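Local coordinates for protein serine protease p27 (Human astrovirus 1, PDB 2W5E) that is responsible for cleaving the astrovirus non-structural polyprotein into its functional products, as a trypsin-like serine endopeptidase with a charge-relay active site, at residues C14-P19 with A36-N41; I66-C71 with V153-T158. One frame throughout, in Å; residues are numbered along the deposited sequence.

Contact 1: residues C14-P19 with A36-N41; sequences CVIDTP and AHVVGN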
ATOM      1  N   CYS A  14      15.187  14.060  -8.294  1.00 22.94           N
ATOM      2  CA  CYS A  14      16.361  14.549  -7.583  1.00 23.56           C
ATOM      3  C   CYS A  14      16.876  15.816  -8.266  1.00 24.07           C
ATOM      4  O   CYS A  14      16.386  16.204  -9.331  1.00 23.91           O
ATOM      5  CB  CYS A  14      17.458  13.472  -7.504  1.00 23.00           C
ATOM      6  SG  CYS A  14      18.134  12.928  -9.085  1.00 22.82           S
ATOM      7  N   VAL A  15      17.856  16.459  -7.648  1.00 24.67           N
ATOM      8  CA  VAL A  15      18.483  17.643  -8.239  1.00 25.77           C
ATOM      9  C   VAL A  15      19.908  17.293  -8.668  1.00 26.47           C
ATOM     10  O   VAL A  15      20.656  16.685  -7.900  1.00 26.32           O
ATOM     11  CB  VAL A  15      18.452  18.847  -7.259  1.00 25.82           C
ATOM     12  CG1 VAL A  15      19.246  20.039  -7.807  1.00 25.73           C
ATOM     13  CG2 VAL A  15      17.008  19.264  -6.969  1.00 25.25           C
ATOM     14  N   ILE A  16      20.258  17.646  -9.905  1.00 27.31           N
ATOM     15  CA  ILE A  16      21.618  17.478 -10.415  1.00 28.62           C
ATOM     16  C   ILE A  16      22.366  18.814 -10.312  1.00 29.65           C
ATOM     17  O   ILE A  16      21.885  19.843 -10.798  1.00 29.29           O
ATOM     18  CB  ILE A  16      21.638  16.977 -11.891  1.00 28.64           C
ATOM     19  CG1 ILE A  16      20.683  15.785 -12.109  1.00 28.90           C
ATOM     20  CG2 ILE A  16      23.073  16.663 -12.355  1.00 28.56           C
ATOM     21  CD1 ILE A  16      21.155  14.463 -11.561  1.00 30.02           C
ATOM     22  N   ASP A  17      23.532  18.782  -9.669  1.00 30.54           N
ATOM     23  CA  ASP A  17      24.348  19.969  -9.429  1.00 31.98           C
ATOM     24  C   ASP A  17      25.706  19.842 -10.129  1.00 32.39           C
ATOM     25  O   ASP A  17      26.402  18.837  -9.973  1.00 32.17           O
ATOM     26  CB  ASP A  17      24.519  20.190  -7.917  1.00 32.02           C
ATOM     27  CG  ASP A  17      25.541  21.276  -7.584  1.00 33.63           C
ATOM     28  OD1 ASP A  17      25.258  22.468  -7.822  1.00 33.02           O
ATOM     29  OD2 ASP A  17      26.624  20.929  -7.064  1.00 35.26           O
ATOM     30  N   THR A  18      26.046  20.855 -10.928  1.00 33.19           N
ATOM     31  CA  THR A  18      27.344  20.958 -11.603  1.00 34.00           C
ATOM     32  C   THR A  18      27.883  22.390 -11.442  1.00 34.44           C
ATOM     33  O   THR A  18      27.151  23.271 -10.982  1.00 34.01           O
ATOM     34  CB  THR A  18      27.251  20.634 -13.122  1.00 34.04           C
ATOM     35  OG1 THR A  18      26.546  21.683 -13.800  1.00 33.81           O
ATOM     36  CG2 THR A  18      26.573  19.288 -13.378  1.00 34.45           C
ATOM     37  N   PRO A  19      29.161  22.630 -11.819  1.00 35.08           N
ATOM     38  CA  PRO A  19      29.680  24.004 -11.757  1.00 35.67           C
ATOM     39  C   PRO A  19      28.931  24.993 -12.662  1.00 35.93           C
ATOM     40  O   PRO A  19      28.969  26.200 -12.413  1.00 36.10           O
ATOM     41  CB  PRO A  19      31.140  23.857 -12.217  1.00 35.69           C
ATOM     42  CG  PRO A  19      31.477  22.414 -11.988  1.00 35.91           C
ATOM     43  CD  PRO A  19      30.195  21.680 -12.275  1.00 35.17           C
ATOM     44  N   ALA A  36      20.866  16.069 -21.507  1.00 29.23           N
ATOM     45  CA  ALA A  36      22.302  16.110 -21.786  1.00 30.19           C
ATOM     46  C   ALA A  36      22.968  17.399 -21.295  1.00 30.69           C
ATOM     47  O   ALA A  36      24.049  17.353 -20.707  1.00 30.61           O
ATOM     48  CB  ALA A  36      22.570  15.888 -23.263  1.00 30.16           C
ATOM     49  N   HIS A  37      22.320  18.542 -21.512  1.00 31.53           N
ATOM     50  CA  HIS A  37      22.927  19.828 -21.140  1.00 32.44           C
ATOM     51  C   HIS A  37      22.985  20.100 -19.629  1.00 32.65           C
ATOM     52  O   HIS A  37      23.706  20.991 -19.189  1.00 32.46           O
ATOM     53  CB  HIS A  37      22.306  21.001 -21.914  1.00 32.76           C
ATOM     54  CG  HIS A  37      20.957  21.420 -21.419  1.00 33.61           C
ATOM     55  ND1 HIS A  37      19.784  20.885 -21.908  1.00 34.41           N
ATOM     56  CD2 HIS A  37      20.596  22.346 -20.500  1.00 33.95           C
ATOM     57  CE1 HIS A  37      18.758  21.454 -21.302  1.00 34.45           C
ATOM     58  NE2 HIS A  37      19.223  22.346 -20.446  1.00 35.33           N
ATOM     59  N   VAL A  38      22.233  19.329 -18.843  1.00 32.76           N
ATOM     60  CA  VAL A  38      22.310  19.409 -17.380  1.00 33.10           C
ATOM     61  C   VAL A  38      23.632  18.804 -16.887  1.00 33.65           C
ATOM     62  O   VAL A  38      24.260  19.316 -15.957  1.00 33.22           O
ATOM     63  CB  VAL A  38      21.097  18.704 -16.712  1.00 33.09           C
ATOM     64  CG1 VAL A  38      21.277  18.595 -15.200  1.00 32.54           C
ATOM     65  CG2 VAL A  38      19.814  19.444 -17.045  1.00 32.67           C
ATOM     66  N   VAL A  39      24.037  17.718 -17.534  1.00 34.19           N
ATOM     67  CA  VAL A  39      25.286  17.026 -17.230  1.00 35.26           C
ATOM     68  C   VAL A  39      26.491  17.777 -17.826  1.00 35.84           C
ATOM     69  O   VAL A  39      27.536  17.904 -17.177  1.00 35.56           O
ATOM     70  CB  VAL A  39      25.206  15.552 -17.717  1.00 35.33           C
ATOM     71  CG1 VAL A  39      26.556  14.999 -18.092  1.00 35.68           C
ATOM     72  CG2 VAL A  39      24.519  14.684 -16.664  1.00 35.45           C
ATOM     73  N   GLY A  40      26.324  18.282 -19.049  1.00 36.26           N
ATOM     74  CA  GLY A  40      27.385  19.004 -19.756  1.00 37.06           C
ATOM     75  C   GLY A  40      28.617  18.140 -19.959  1.00 37.44           C
ATOM     76  O   GLY A  40      28.512  16.997 -20.407  1.00 37.27           O
ATOM     77  N   ASN A  41      29.779  18.691 -19.612  1.00 37.90           N
ATOM     78  CA  ASN A  41      31.056  17.981 -19.731  1.00 38.36           C
ATOM     79  C   ASN A  41      31.586  17.499 -18.376  1.00 38.26           C
ATOM     80  O   ASN A  41      32.797  17.444 -18.148  1.00 37.96           O
ATOM     81  CB  ASN A  41      32.095  18.851 -20.448  1.00 38.63           C
ATOM     82  CG  ASN A  41      31.651  19.259 -21.840  1.00 39.65           C
ATOM     83  OD1 ASN A  41      31.311  18.418 -22.669  1.00 39.87           O
ATOM     84  ND2 ASN A  41      31.650  20.558 -22.100  1.00 40.42           N
TER
HETATM   85  O   HOH W   1      26.782  21.155 -16.584  1.00 28.78           O
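Thr-18 OG1 takes hold of a water at 2.8 Å, and the same water donates to Val-38 O at 3.2 Å, so the end of strand 13-18 and the short helix 36-39 are joined by a bridge rather than by a direct hydrogen bond. The hydroxyl is gripped on its own side as well, by the backbone N of Glu-20 and the carbonyl of Gly-21 in the turn that follows. With OG1 set between the backbone N and the carbonyl carbon (chi1 70°), the methyl branch remains to touch the helix: Thr-18 CG2 rests 3.5 Å from Val-38 O. Threonine suits this place because one branch serves the turn and the water while the other packs.

Two residues back along the strand, Ile-16 also starts its side chain toward the helix, and CB and CG2 do the touching. Ile-16 CB lies 3.7 Å from Val-38 CG1, and Ile-16 CG2 is 3.9 Å from Val-38 CG1; the two side chains cross at about a right angle. Beta-branched residues keep this packing short and stiff. At the helix end, Gly-40 has positive phi, which glycine tolerates easily.

In this chymotrypsin-like fold the short helix follows strand 31-35 of the N-terminal barrel and carries the charge-relay His-37, whose NE2 is hydrogen-bonded to Ser-127 OG. Ile-16 and Thr-18 also pack against strand 44-49, while Val-39 turns from strand 13-18 toward strands 31-35 and 66-70.

Contact 2: residues I66-C71 with V153-T158; sequences IAFITC and VIIDPT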
ATOM      1  N   ILE A  66      19.794  13.237 -24.024  1.00 37.18           N
ATOM      2  CA  ILE A  66      19.465  12.680 -22.718  1.00 36.70           C
ATOM      3  C   ILE A  66      20.742  12.085 -22.116  1.00 35.82           C
ATOM      4  O   ILE A  66      21.629  11.640 -22.844  1.00 35.64           O
ATOM      5  CB  ILE A  66      18.330  11.612 -22.838  1.00 36.63           C
ATOM      6  CG1 ILE A  66      17.002  12.280 -23.225  1.00 36.87           C
ATOM      7  CG2 ILE A  66      18.148  10.831 -21.542  1.00 37.41           C
ATOM      8  CD1 ILE A  66      15.943  11.310 -23.744  1.00 37.29           C
ATOM      9  N   ALA A  67      20.832  12.100 -20.789  1.00 34.91           N
ATOM     10  CA  ALA A  67      21.974  11.533 -20.074  1.00 34.03           C
ATOM     11  C   ALA A  67      21.529  10.491 -19.046  1.00 33.45           C
ATOM     12  O   ALA A  67      20.532  10.678 -18.348  1.00 32.80           O
ATOM     13  CB  ALA A  67      22.780  12.638 -19.402  1.00 34.07           C
ATOM     14  N   PHE A  68      22.278   9.394 -18.964  1.00 32.72           N
ATOM     15  CA  PHE A  68      22.021   8.351 -17.976  1.00 31.97           C
ATOM     16  C   PHE A  68      23.152   8.299 -16.953  1.00 31.47           C
ATOM     17  O   PHE A  68      24.318   8.122 -17.306  1.00 30.84           O
ATOM     18  CB  PHE A  68      21.831   6.986 -18.654  1.00 32.04           C
ATOM     19  CG  PHE A  68      20.627   6.917 -19.551  1.00 32.08           C
ATOM     20  CD1 PHE A  68      19.379   6.555 -19.042  1.00 32.53           C
ATOM     21  CD2 PHE A  68      20.736   7.212 -20.904  1.00 32.08           C
ATOM     22  CE1 PHE A  68      18.257   6.499 -19.871  1.00 32.07           C
ATOM     23  CE2 PHE A  68      19.623   7.158 -21.740  1.00 32.79           C
ATOM     24  CZ  PHE A  68      18.378   6.795 -21.220  1.00 32.43           C
ATOM     25  N   ILE A  69      22.779   8.457 -15.689  1.00 30.76           N
ATOM     26  CA  ILE A  69      23.708   8.483 -14.571  1.00 30.44           C
ATOM     27  C   ILE A  69      23.454   7.252 -13.692  1.00 30.33           C
ATOM     28  O   ILE A  69      22.310   6.955 -13.360  1.00 30.03           O
ATOM     29  CB  ILE A  69      23.509   9.780 -13.739  1.00 30.14           C
ATOM     30  CG1 ILE A  69      23.778  11.021 -14.605  1.00 30.40           C
ATOM     31  CG2 ILE A  69      24.372   9.771 -12.482  1.00 30.17           C
ATOM     32  CD1 ILE A  69      23.097  12.283 -14.120  1.00 29.51           C
ATOM     33  N   THR A  70      24.516   6.536 -13.322  1.00 29.90           N
ATOM     34  CA  THR A  70      24.395   5.404 -12.397  1.00 29.59           C
ATOM     35  C   THR A  70      23.952   5.902 -11.019  1.00 29.04           C
ATOM     36  O   THR A  70      24.587   6.788 -10.441  1.00 28.93           O
ATOM     37  CB  THR A  70      25.726   4.605 -12.311  1.00 29.89           C
ATOM     38  OG1 THR A  70      26.059   4.097 -13.610  1.00 30.26           O
ATOM     39  CG2 THR A  70      25.616   3.438 -11.329  1.00 30.01           C
ATOM     40  N   CYS A  71      22.838   5.370 -10.510  1.00 28.25           N
ATOM     41  CA  CYS A  71      22.381   5.740  -9.171  1.00 28.10           C
ATOM     42  C   CYS A  71      23.394   5.256  -8.139  1.00 28.30           C
ATOM     43  O   CYS A  71      23.782   4.085  -8.161  1.00 28.56           O
ATOM     44  CB  CYS A  71      20.990   5.177  -8.855  1.00 28.09           C
ATOM     45  SG  CYS A  71      20.306   5.760  -7.279  1.00 26.78           S
ATOM     46  N   VAL A 153      12.269  15.817 -25.409  1.00 33.57           N
ATOM     47  CA  VAL A 153      12.615  14.720 -26.313  1.00 34.52           C
ATOM     48  C   VAL A 153      12.014  13.416 -25.797  1.00 34.81           C
ATOM     49  O   VAL A 153      12.256  13.024 -24.651  1.00 34.57           O
ATOM     50  CB  VAL A 153      14.151  14.559 -26.501  1.00 34.52           C
ATOM     51  CG1 VAL A 153      14.462  13.396 -27.430  1.00 35.24           C
ATOM     52  CG2 VAL A 153      14.763  15.837 -27.062  1.00 35.42           C
ATOM     53  N   ILE A 154      11.233  12.758 -26.652  1.00 35.57           N
ATOM     54  CA  ILE A 154      10.623  11.463 -26.340  1.00 36.62           C
ATOM     55  C   ILE A 154      11.681  10.396 -26.037  1.00 37.16           C
ATOM     56  O   ILE A 154      12.703  10.301 -26.725  1.00 37.08           O
ATOM     57  CB  ILE A 154       9.637  11.002 -27.462  1.00 36.72           C
ATOM     58  CG1 ILE A 154       8.288  11.707 -27.314  1.00 37.33           C
ATOM     59  CG2 ILE A 154       9.392   9.496 -27.428  1.00 36.99           C
ATOM     60  CD1 ILE A 154       8.079  12.859 -28.261  1.00 38.50           C
ATOM     61  N   ILE A 155      11.425   9.613 -24.992  1.00 37.79           N
ATOM     62  CA  ILE A 155      12.323   8.546 -24.568  1.00 38.72           C
ATOM     63  C   ILE A 155      11.661   7.179 -24.762  1.00 39.47           C
ATOM     64  O   ILE A 155      10.446   7.038 -24.603  1.00 39.59           O
ATOM     65  CB  ILE A 155      12.786   8.754 -23.089  1.00 38.55           C
ATOM     66  CG1 ILE A 155      13.939   7.804 -22.726  1.00 38.95           C
ATOM     67  CG2 ILE A 155      11.608   8.641 -22.109  1.00 38.15           C
ATOM     68  CD1 ILE A 155      14.557   8.048 -21.343  1.00 38.84           C
ATOM     69  N   ASP A 156      12.461   6.183 -25.131  1.00 40.45           N
ATOM     70  CA  ASP A 156      11.992   4.797 -25.192  1.00 41.63           C
ATOM     71  C   ASP A 156      13.050   3.835 -24.616  1.00 41.96           C
ATOM     72  O   ASP A 156      14.196   4.241 -24.414  1.00 41.79           O
ATOM     73  CB  ASP A 156      11.520   4.421 -26.613  1.00 41.94           C
ATOM     74  CG  ASP A 156      12.646   4.363 -27.622  1.00 43.06           C
ATOM     75  OD1 ASP A 156      13.478   3.441 -27.529  1.00 44.80           O
ATOM     76  OD2 ASP A 156      12.679   5.218 -28.533  1.00 44.41           O
ATOM     77  N   PRO A 157      12.663   2.575 -24.311  1.00 42.45           N
ATOM     78  CA  PRO A 157      13.585   1.631 -23.662  1.00 42.80           C
ATOM     79  C   PRO A 157      14.915   1.374 -24.389  1.00 43.13           C
ATOM     80  O   PRO A 157      15.889   0.973 -23.743  1.00 43.25           O
ATOM     81  CB  PRO A 157      12.761   0.341 -23.578  1.00 42.80           C
ATOM     82  CG  PRO A 157      11.356   0.805 -23.561  1.00 42.67           C
ATOM     83  CD  PRO A 157      11.335   1.962 -24.512  1.00 42.56           C
ATOM     84  N   THR A 158      14.960   1.606 -25.702  1.00 43.31           N
ATOM     85  CA  THR A 158      16.180   1.366 -26.480  1.00 43.61           C
ATOM     86  C   THR A 158      17.214   2.479 -26.307  1.00 43.74           C
ATOM     87  O   THR A 158      18.366   2.330 -26.721  1.00 43.80           O
ATOM     88  CB  THR A 158      15.896   1.159 -27.993  1.00 43.64           C
ATOM     89  OG1 THR A 158      15.581   2.415 -28.608  1.00 43.80           O
ATOM     90  CG2 THR A 158      14.751   0.167 -28.214  1.00 43.79           C
TER
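Ile-66, the residue after the charge-relay Asp-65, opens strand 66-70 and sends its side chain across to the other segment. CG1 lies anti to the carbonyl carbon (chi1 -68°) and the chain then extends, which carries the terminal methyl to its partners. There Ile-66 CD1 comes within 4.1 Å of Ile-155 CB and 4.2 Å of Val-153 O, with Val-153 CG1 farther off at 4.5 Å. Ile-66 and Ile-155 run roughly perpendicular, so a methyl end meets a branched flank; isoleucine combines the reach and the bulk needed for both roles.

Two residues on, the side chain of Phe-68 emerges on the same side of the strand. Its far ring carbon, CZ, meets Ile-155 CD1 at 4.0 Å, the methyl approaching the ring obliquely from the opposite direction. Ile-155 can reach it because its side chain is fully extended, chi2 174°. The ring also meets Phe-160 with their planes inclined at about 45°.

Beyond Ile-155, Asp-156 forms an Asx turn. Its OD1 accepts from Thr-158 N at 3.0 Å, and from Thr-158 OG1 at 2.6 Å through its syn lone pair, two bonds that fix the carboxylate's rotation.

No hydrogen bond forms between these two segments: the join, from the first barrel of the chymotrypsin-like fold to the end of the second barrel's last strand and the loop after it, is apolar, made by methyls, a branched carbon and an aromatic ring carbon without the directional demands of strand pairing.

How the contacts relate
Contact 1 closes along the chain before contact 2 opens, and their centres lie 14 Å apart. Strands 13-18 and 66-70 belong to the same six-stranded N-terminal barrel, whereas 153-158 begins on the last strand of the second barrel; contact 1 is thus internal to one barrel and contact 2 spans two. They touch directly: Val-39 CG2 lies 3.8 Å from Ala-67 CB, and Ile-16 CD1 is 3.9 Å from Ile-69 CD1. Strand 66-70 therefore packs toward the first contact with Ala-67 and Ile-69, and toward the second with Ile-66 and Phe-68. Both lie beside the charge relay: contact 1 contains His-37, its Val-38 touches Ser-127, and contact 2 begins directly after Asp-65.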